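Local coordinates for 2-c-methyl-d-erythritol 4-phosphate cytidylyltransferase (Streptococcus pneumoniae, PDB 2VSH), which catalyses the transfer of the cytidylyl group of CTP to D-ribitol 5-phosphate, supplying CDP-ribitol for teichoic acid precursors, at residues Val109-Ser114 / Thr170-Arg175; Arg116-Leu121 / Ser216-Thr221. All coordinates share one frame; numbering follows the deposited sequence.

Interaction 1: residues Val109-Ser114 / Thr170-Arg175; sequences VVTHDS and TPQTFR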
ATOM      1  N   VAL A 109       7.758  24.658  -8.976  1.00 18.99           N
ATOM      2  CA  VAL A 109       8.455  23.414  -9.272  1.00 18.68           C
ATOM      3  C   VAL A 109       7.479  22.247  -9.175  1.00 18.15           C
ATOM      4  O   VAL A 109       6.742  22.125  -8.193  1.00 19.44           O
ATOM      5  CB  VAL A 109       9.738  23.174  -8.392  1.00 18.10           C
ATOM      6  CG1 VAL A 109       9.406  23.019  -6.893  1.00 18.60           C
ATOM      7  CG2 VAL A 109      10.530  21.958  -8.885  1.00 17.40           C
ATOM      8  N   VAL A 110       7.453  21.430 -10.220  1.00 17.57           N
ATOM      9  CA  VAL A 110       6.717  20.166 -10.213  1.00 16.96           C
ATOM     10  C   VAL A 110       7.698  19.067  -9.801  1.00 16.59           C
ATOM     11  O   VAL A 110       8.492  18.602 -10.623  1.00 16.85           O
ATOM     12  CB  VAL A 110       6.069  19.859 -11.610  1.00 16.64           C
ATOM     13  CG1 VAL A 110       5.282  18.532 -11.584  1.00 17.85           C
ATOM     14  CG2 VAL A 110       5.130  20.985 -12.054  1.00 18.62           C
ATOM     15  N   THR A 111       7.661  18.669  -8.520  1.00 16.83           N
ATOM     16  CA  THR A 111       8.553  17.639  -7.996  1.00 16.38           C
ATOM     17  C   THR A 111       7.986  16.237  -8.211  1.00 16.52           C
ATOM     18  O   THR A 111       6.779  16.024  -8.100  1.00 16.44           O
ATOM     19  CB  THR A 111       8.915  17.831  -6.480  1.00 17.74           C
ATOM     20  OG1 THR A 111       7.773  17.548  -5.657  1.00 16.64           O
ATOM     21  CG2 THR A 111       9.436  19.250  -6.204  1.00 17.24           C
ATOM     22  N   HIS A 112       8.866  15.281  -8.536  1.00 15.82           N
ATOM     23  CA  HIS A 112       8.417  13.948  -8.925  1.00 15.82           C
ATOM     24  C   HIS A 112       9.535  12.925  -8.721  1.00 16.13           C
ATOM     25  O   HIS A 112      10.700  13.213  -9.011  1.00 16.76           O
ATOM     26  CB  HIS A 112       7.952  13.958 -10.402  1.00 15.08           C
ATOM     27  CG  HIS A 112       7.334  12.670 -10.852  1.00 15.41           C
ATOM     28  ND1 HIS A 112       6.122  12.219 -10.372  1.00 16.05           N
ATOM     29  CD2 HIS A 112       7.768  11.729 -11.727  1.00 14.74           C
ATOM     30  CE1 HIS A 112       5.828  11.063 -10.947  1.00 15.92           C
ATOM     31  NE2 HIS A 112       6.818  10.735 -11.760  1.00 15.46           N
ATOM     32  N   ASP A 113       9.175  11.745  -8.221  1.00 16.52           N
ATOM     33  CA  ASP A 113      10.123  10.634  -8.016  1.00 17.25           C
ATOM     34  C   ASP A 113      10.715  10.167  -9.338  1.00 16.96           C
ATOM     35  O   ASP A 113       9.970   9.935 -10.285  1.00 16.33           O
ATOM     36  CB  ASP A 113       9.399   9.427  -7.410  1.00 17.44           C
ATOM     37  CG  ASP A 113       8.908   9.667  -5.996  1.00 19.25           C
ATOM     38  OD1 ASP A 113       9.525  10.464  -5.257  1.00 21.12           O
ATOM     39  OD2 ASP A 113       7.902   9.035  -5.619  1.00 19.02           O
ATOM     40  N   SER A 114      12.032   9.949  -9.381  1.00 17.25           N
ATOM     41  CA  SER A 114      12.677   9.383 -10.581  1.00 17.06           C
ATOM     42  C   SER A 114      12.152   8.004 -10.944  1.00 17.15           C
ATOM     43  O   SER A 114      12.127   7.651 -12.120  1.00 17.10           O
ATOM     44  CB  SER A 114      14.189   9.294 -10.412  1.00 17.10           C
ATOM     45  OG  SER A 114      14.486   8.413  -9.352  1.00 18.36           O
ATOM     46  N   THR A 170       3.434  11.009  -6.438  1.00 18.82           N
ATOM     47  CA  THR A 170       3.951  12.281  -6.927  1.00 18.58           C
ATOM     48  C   THR A 170       3.436  12.451  -8.366  1.00 18.49           C
ATOM     49  O   THR A 170       3.031  11.463  -8.972  1.00 19.18           O
ATOM     50  CB  THR A 170       5.494  12.423  -6.771  1.00 17.42           C
ATOM     51  OG1 THR A 170       6.194  11.624  -7.735  1.00 18.36           O
ATOM     52  CG2 THR A 170       5.957  12.080  -5.338  1.00 18.70           C
ATOM     53  N   PRO A 171       3.463  13.682  -8.927  1.00 19.03           N
ATOM     54  CA  PRO A 171       4.007  14.971  -8.437  1.00 18.52           C
ATOM     55  C   PRO A 171       3.486  15.585  -7.131  1.00 18.42           C
ATOM     56  O   PRO A 171       2.380  15.301  -6.666  1.00 19.21           O
ATOM     57  CB  PRO A 171       3.757  15.937  -9.611  1.00 19.01           C
ATOM     58  CG  PRO A 171       3.681  15.091 -10.802  1.00 18.99           C
ATOM     59  CD  PRO A 171       2.982  13.813 -10.313  1.00 19.20           C
ATOM     60  N   GLN A 172       4.342  16.420  -6.555  1.00 17.97           N
ATOM     61  CA  GLN A 172       3.990  17.363  -5.519  1.00 18.58           C
ATOM     62  C   GLN A 172       4.497  18.712  -6.014  1.00 18.47           C
ATOM     63  O   GLN A 172       5.683  18.865  -6.338  1.00 17.41           O
ATOM     64  CB  GLN A 172       4.632  16.969  -4.188  1.00 18.28           C
ATOM     65  CG  GLN A 172       4.217  15.591  -3.720  1.00 18.47           C
ATOM     66  CD  GLN A 172       4.777  15.190  -2.356  1.00 19.37           C
ATOM     67  OE1 GLN A 172       4.089  14.544  -1.572  1.00 21.73           O
ATOM     68  NE2 GLN A 172       6.025  15.554  -2.078  1.00 19.64           N
ATOM     69  N   THR A 173       3.590  19.681  -6.090  1.00 19.25           N
ATOM     70  CA  THR A 173       3.831  20.914  -6.837  1.00 19.72           C
ATOM     71  C   THR A 173       3.578  22.151  -5.972  1.00 20.30           C
ATOM     72  O   THR A 173       2.604  22.218  -5.223  1.00 19.69           O
ATOM     73  CB  THR A 173       2.952  20.938  -8.123  1.00 20.58           C
ATOM     74  OG1 THR A 173       3.275  19.788  -8.915  1.00 20.45           O
ATOM     75  CG2 THR A 173       3.174  22.212  -8.952  1.00 20.37           C
ATOM     76  N   PHE A 174       4.476  23.129  -6.074  1.00 20.63           N
ATOM     77  CA  PHE A 174       4.419  24.301  -5.221  1.00 21.42           C
ATOM     78  C   PHE A 174       5.381  25.391  -5.699  1.00 21.76           C
ATOM     79  O   PHE A 174       6.284  25.128  -6.483  1.00 20.78           O
ATOM     80  CB  PHE A 174       4.709  23.902  -3.746  1.00 21.20           C
ATOM     81  CG  PHE A 174       5.819  22.898  -3.587  1.00 20.15           C
ATOM     82  CD1 PHE A 174       7.145  23.262  -3.792  1.00 21.07           C
ATOM     83  CD2 PHE A 174       5.539  21.584  -3.224  1.00 19.58           C
ATOM     84  CE1 PHE A 174       8.167  22.320  -3.657  1.00 20.36           C
ATOM     85  CE2 PHE A 174       6.553  20.651  -3.081  1.00 18.47           C
ATOM     86  CZ  PHE A 174       7.869  21.020  -3.303  1.00 19.34           C
ATOM     87  N   ARG A 175       5.188  26.611  -5.205  1.00 22.10           N
ATOM     88  CA  ARG A 175       6.097  27.720  -5.509  1.00 22.68           C
ATOM     89  C   ARG A 175       7.420  27.450  -4.823  1.00 22.87           C
ATOM     90  O   ARG A 175       7.452  27.038  -3.660  1.00 22.87           O
ATOM     91  CB  ARG A 175       5.492  29.051  -5.062  1.00 23.15           C
ATOM     92  CG  ARG A 175       4.352  29.522  -5.967  1.00 22.22           C
ATOM     93  CD  ARG A 175       3.352  30.445  -5.278  1.00 24.86           C
ATOM     94  NE  ARG A 175       2.160  30.514  -6.122  1.00 27.09           N
ATOM     95  CZ  ARG A 175       1.116  29.682  -6.061  1.00 27.84           C
ATOM     96  NH1 ARG A 175       1.052  28.707  -5.164  1.00 26.84           N
ATOM     97  NH2 ARG A 175       0.120  29.833  -6.913  1.00 29.87           N
TER
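Val-109 and Phe-174 form one hydrogen-bonded pair of an antiparallel ladder, and Thr-111 and Gln-172 form the next. Val-109 N donates to Phe-174 O at 2.9 Å. Val-110 and Thr-173 make the non-hydrogen-bonded pair between them. The hydroxyl OG1 of Thr-111 sits between its backbone N and carbonyl carbon (chi1 71°). From there it donates to Gln-172 O at 2.6 Å. Gln-172 O thus accepts from both the backbone N and the hydroxyl of Thr-111. Where the chain turns a corner, Thr-170 OG1 accepts from Asp-113 N at 3.0 Å. A cis peptide bond precedes Pro-171.

Apolar contacts line both faces. On one, Val-109 CG1 meets Phe-174 CE1 at 3.5 Å, and Thr-111 CG2 meets CZ of the same ring. On the other, Val-110 CG1 packs on Pro-171 CB at 3.6 Å.

Asp-113 forms salt bridges with Arg-86, which probably belongs to the CTP site, and Arg-116. The pairing lies at the buried centre of the mixed sheet of this GT-A-type nucleotidyltransferase. Strand 3-9 flanks 108-113, strand 136-142 flanks 165-175, and helix 121-133 covers the face of Val-110 and Thr-173.

Interaction 2: residues Arg116-Leu121 / Ser216-Thr221; sequences RPFITL and SNLKIT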
ATOM      1  N   ARG A 116       9.178   6.814 -10.748  1.00 17.63           N
ATOM      2  CA  ARG A 116       7.790   6.817 -11.189  1.00 18.01           C
ATOM      3  C   ARG A 116       7.719   7.158 -12.688  1.00 17.96           C
ATOM      4  O   ARG A 116       7.308   8.259 -13.050  1.00 16.97           O
ATOM      5  CB  ARG A 116       6.963   7.796 -10.370  1.00 17.32           C
ATOM      6  CG  ARG A 116       6.571   7.279  -8.979  1.00 18.87           C
ATOM      7  CD  ARG A 116       5.559   8.207  -8.331  1.00 17.45           C
ATOM      8  NE  ARG A 116       5.493   7.996  -6.883  1.00 18.71           N
ATOM      9  CZ  ARG A 116       4.604   7.228  -6.258  1.00 19.69           C
ATOM     10  NH1 ARG A 116       3.683   6.569  -6.936  1.00 22.13           N
ATOM     11  NH2 ARG A 116       4.642   7.112  -4.939  1.00 20.27           N
ATOM     12  N   PRO A 117       8.133   6.208 -13.560  1.00 18.71           N
ATOM     13  CA  PRO A 117       8.199   6.513 -15.003  1.00 19.25           C
ATOM     14  C   PRO A 117       6.845   6.582 -15.723  1.00 20.48           C
ATOM     15  O   PRO A 117       6.808   6.986 -16.902  1.00 21.19           O
ATOM     16  CB  PRO A 117       9.047   5.371 -15.569  1.00 20.13           C
ATOM     17  CG  PRO A 117       8.838   4.234 -14.629  1.00 20.08           C
ATOM     18  CD  PRO A 117       8.539   4.824 -13.267  1.00 18.60           C
ATOM     19  N   PHE A 118       5.751   6.214 -15.041  1.00 19.58           N
ATOM     20  CA  PHE A 118       4.446   6.132 -15.715  1.00 19.95           C
ATOM     21  C   PHE A 118       3.569   7.361 -15.508  1.00 19.80           C
ATOM     22  O   PHE A 118       2.360   7.323 -15.764  1.00 20.45           O
ATOM     23  CB  PHE A 118       3.697   4.863 -15.311  1.00 20.31           C
ATOM     24  CG  PHE A 118       4.470   3.610 -15.594  1.00 20.99           C
ATOM     25  CD1 PHE A 118       4.710   3.207 -16.908  1.00 22.61           C
ATOM     26  CD2 PHE A 118       4.966   2.837 -14.553  1.00 21.14           C
ATOM     27  CE1 PHE A 118       5.455   2.043 -17.177  1.00 24.72           C
ATOM     28  CE2 PHE A 118       5.703   1.667 -14.814  1.00 20.84           C
ATOM     29  CZ  PHE A 118       5.933   1.275 -16.124  1.00 23.34           C
ATOM     30  N   ILE A 119       4.191   8.450 -15.064  1.00 18.96           N
ATOM     31  CA  ILE A 119       3.513   9.740 -14.967  1.00 18.56           C
ATOM     32  C   ILE A 119       3.096  10.123 -16.383  1.00 19.05           C
ATOM     33  O   ILE A 119       3.772   9.769 -17.351  1.00 18.75           O
ATOM     34  CB  ILE A 119       4.453  10.818 -14.337  1.00 17.85           C
ATOM     35  CG1 ILE A 119       3.727  12.170 -14.145  1.00 17.64           C
ATOM     36  CG2 ILE A 119       5.787  10.907 -15.139  1.00 18.68           C
ATOM     37  CD1 ILE A 119       4.589  13.270 -13.558  1.00 17.78           C
ATOM     38  N   THR A 120       1.981  10.846 -16.499  1.00 19.35           N
ATOM     39  CA  THR A 120       1.437  11.245 -17.783  1.00 19.43           C
ATOM     40  C   THR A 120       1.413  12.775 -17.864  1.00 19.41           C
ATOM     41  O   THR A 120       1.490  13.463 -16.843  1.00 17.61           O
ATOM     42  CB  THR A 120      -0.004  10.713 -17.953  1.00 20.96           C
ATOM     43  OG1 THR A 120      -0.846  11.304 -16.953  1.00 20.35           O
ATOM     44  CG2 THR A 120      -0.068   9.163 -17.850  1.00 20.49           C
ATOM     45  N   LEU A 121       1.304  13.308 -19.081  1.00 20.24           N
ATOM     46  CA  LEU A 121       1.170  14.754 -19.279  1.00 20.74           C
ATOM     47  C   LEU A 121      -0.090  15.268 -18.588  1.00 21.04           C
ATOM     48  O   LEU A 121      -0.128  16.387 -18.096  1.00 20.41           O
ATOM     49  CB  LEU A 121       1.121  15.089 -20.783  1.00 21.61           C
ATOM     50  CG  LEU A 121       2.476  15.004 -21.505  1.00 22.00           C
ATOM     51  CD1 LEU A 121       2.290  15.112 -23.023  1.00 22.78           C
ATOM     52  CD2 LEU A 121       3.426  16.076 -20.996  1.00 22.26           C
ATOM     53  N   SER A 216      -1.647   3.074 -12.061  1.00 28.07           N
ATOM     54  CA  SER A 216      -0.487   2.738 -12.885  1.00 28.47           C
ATOM     55  C   SER A 216       0.730   3.639 -12.598  1.00 26.88           C
ATOM     56  O   SER A 216       1.831   3.313 -13.016  1.00 26.64           O
ATOM     57  CB  SER A 216      -0.863   2.845 -14.372  1.00 29.06           C
ATOM     58  OG  SER A 216      -1.185   4.199 -14.676  1.00 29.35           O
ATOM     59  N   ASN A 217       0.539   4.757 -11.892  1.00 25.53           N
ATOM     60  CA  ASN A 217       1.678   5.626 -11.488  1.00 24.85           C
ATOM     61  C   ASN A 217       2.559   4.936 -10.417  1.00 24.86           C
ATOM     62  O   ASN A 217       2.868   5.507  -9.362  1.00 24.22           O
ATOM     63  CB  ASN A 217       1.174   7.003 -11.043  1.00 23.41           C
ATOM     64  CG  ASN A 217       2.296   8.030 -10.800  1.00 23.81           C
ATOM     65  OD1 ASN A 217       3.399   7.935 -11.336  1.00 20.93           O
ATOM     66  ND2 ASN A 217       1.975   9.049 -10.013  1.00 24.02           N
ATOM     67  N   LEU A 218       2.970   3.705 -10.742  1.00 26.11           N
ATOM     68  CA  LEU A 218       3.792   2.845  -9.891  1.00 26.48           C
ATOM     69  C   LEU A 218       5.118   3.495  -9.484  1.00 24.98           C
ATOM     70  O   LEU A 218       5.775   4.133 -10.299  1.00 24.81           O
ATOM     71  CB  LEU A 218       4.066   1.509 -10.625  1.00 27.74           C
ATOM     72  CG  LEU A 218       4.981   0.431 -10.018  1.00 27.81           C
ATOM     73  CD1 LEU A 218       4.346  -0.277  -8.818  1.00 29.04           C
ATOM     74  CD2 LEU A 218       5.375  -0.612 -11.055  1.00 29.36           C
ATOM     75  N   LYS A 219       5.486   3.322  -8.217  1.00 23.95           N
ATOM     76  CA  LYS A 219       6.805   3.661  -7.722  1.00 22.26           C
ATOM     77  C   LYS A 219       7.660   2.389  -7.753  1.00 22.37           C
ATOM     78  O   LYS A 219       7.315   1.394  -7.119  1.00 22.67           O
ATOM     79  CB  LYS A 219       6.720   4.222  -6.303  1.00 22.10           C
ATOM     80  CG  LYS A 219       8.025   4.800  -5.808  1.00 22.32           C
ATOM     81  CD  LYS A 219       7.919   5.373  -4.404  1.00 25.03           C
ATOM     82  CE  LYS A 219       9.084   6.312  -4.161  1.00 24.49           C
ATOM     83  NZ  LYS A 219       9.176   6.681  -2.737  1.00 26.47           N
ATOM     84  N   ILE A 220       8.749   2.408  -8.515  1.00 21.08           N
ATOM     85  CA  ILE A 220       9.561   1.196  -8.671  1.00 21.17           C
ATOM     86  C   ILE A 220      10.599   1.168  -7.555  1.00 21.72           C
ATOM     87  O   ILE A 220      11.647   1.789  -7.663  1.00 20.57           O
ATOM     88  CB  ILE A 220      10.206   1.082 -10.083  1.00 20.73           C
ATOM     89  CG1 ILE A 220       9.124   1.148 -11.163  1.00 20.07           C
ATOM     90  CG2 ILE A 220      11.018  -0.217 -10.200  1.00 21.10           C
ATOM     91  CD1 ILE A 220       9.640   1.427 -12.572  1.00 21.43           C
ATOM     92  N   THR A 221      10.259   0.465  -6.475  1.00 22.85           N
ATOM     93  CA  THR A 221      11.080   0.397  -5.267  1.00 24.12           C
ATOM     94  C   THR A 221      11.711  -0.986  -5.108  1.00 24.87           C
ATOM     95  O   THR A 221      12.911  -1.101  -4.884  1.00 24.83           O
ATOM     96  CB  THR A 221      10.208   0.721  -4.006  1.00 24.78           C
ATOM     97  OG1 THR A 221       9.861   2.109  -4.027  1.00 24.98           O
ATOM     98  CG2 THR A 221      10.950   0.417  -2.721  1.00 25.56           C
TER
HETATM   99  O   HOH W   1       6.934   8.789  -3.389  1.00 15.77           O
HETATM  100  O   HOH W   2       5.055   5.806 -12.339  1.00  6.25           O
HETATM  101  O   HOH W   3       0.091   6.722 -14.666  1.00 20.37           O
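Arg-116 NH1 donates to Asn-217 O at 2.8 Å, the one direct hydrogen bond between 116-121 and 216-221. The acceptor lies at the edge of the guanidinium, near its plane. NH1 approaches almost in line with the C=O, but the bond is bent at the hydrogen (133°). The side chain is extended from CG to NE, which brings the guanidinium edge to Asn-217 O and one face against Lys-219 CB.

Three waters add polar links. One accepts from Phe-118 N and donates to Asn-217 OD1 and Leu-218 O, the last at 2.7 Å. A second donates to Phe-118 O and also bonds Ser-216 OG. The third accepts from Arg-116 NH2 and Lys-219 NZ. Asp-113 lies near both side chains, its ion pair with Lys-219 being long and weak.

Two tight turns shape the contact. Arg-116 to Ile-119 is a type I beta turn, and Asn-217 is the centre of an inverse gamma turn closed by Leu-218 N to Ser-216 O. They join the loop after strand 108-113 to the loop leading into helix 223-232.

Other contacts are mostly van der Waals. Lys-219 CB sits over the centre of one guanidinium face, 3.7 Å from Arg-116 CZ. Arg-116 CA makes a CA-H...O contact of 3.5 Å with Leu-218 O. Ile-220 CD1 meets Pro-117 CG at 3.6 Å, the two side chains crossing at about a right angle. Phe-118 CB lies 3.3 Å from Ser-216 O, and Phe-118 CD2 is 4.2 Å from Leu-218 CB. Met-232 of helix 223-232 also touches Phe-118.

Overall arrangement
From the N terminus, the chain passes through 109-114 and then, one residue later, 116-121. Interaction 1 closes a loop when the chain returns at 170-175, after helix 121-133 and strand 136-142. Interaction 2 closes a longer one at 216-221, after strand 208-212. The segments alternate, so the two loops cross. Interaction 1 joins two central strands of the sheet; interaction 2 ties the loop after the C-terminal end of strand 108-113 to the loop before helix 223-232. Their centres are 13 Å apart, but they touch. Thr-170 O and Asn-217 ND2 probably share a hydrogen bond of 2.8 Å, and Ile-119 CD1 packs on Pro-171 CG.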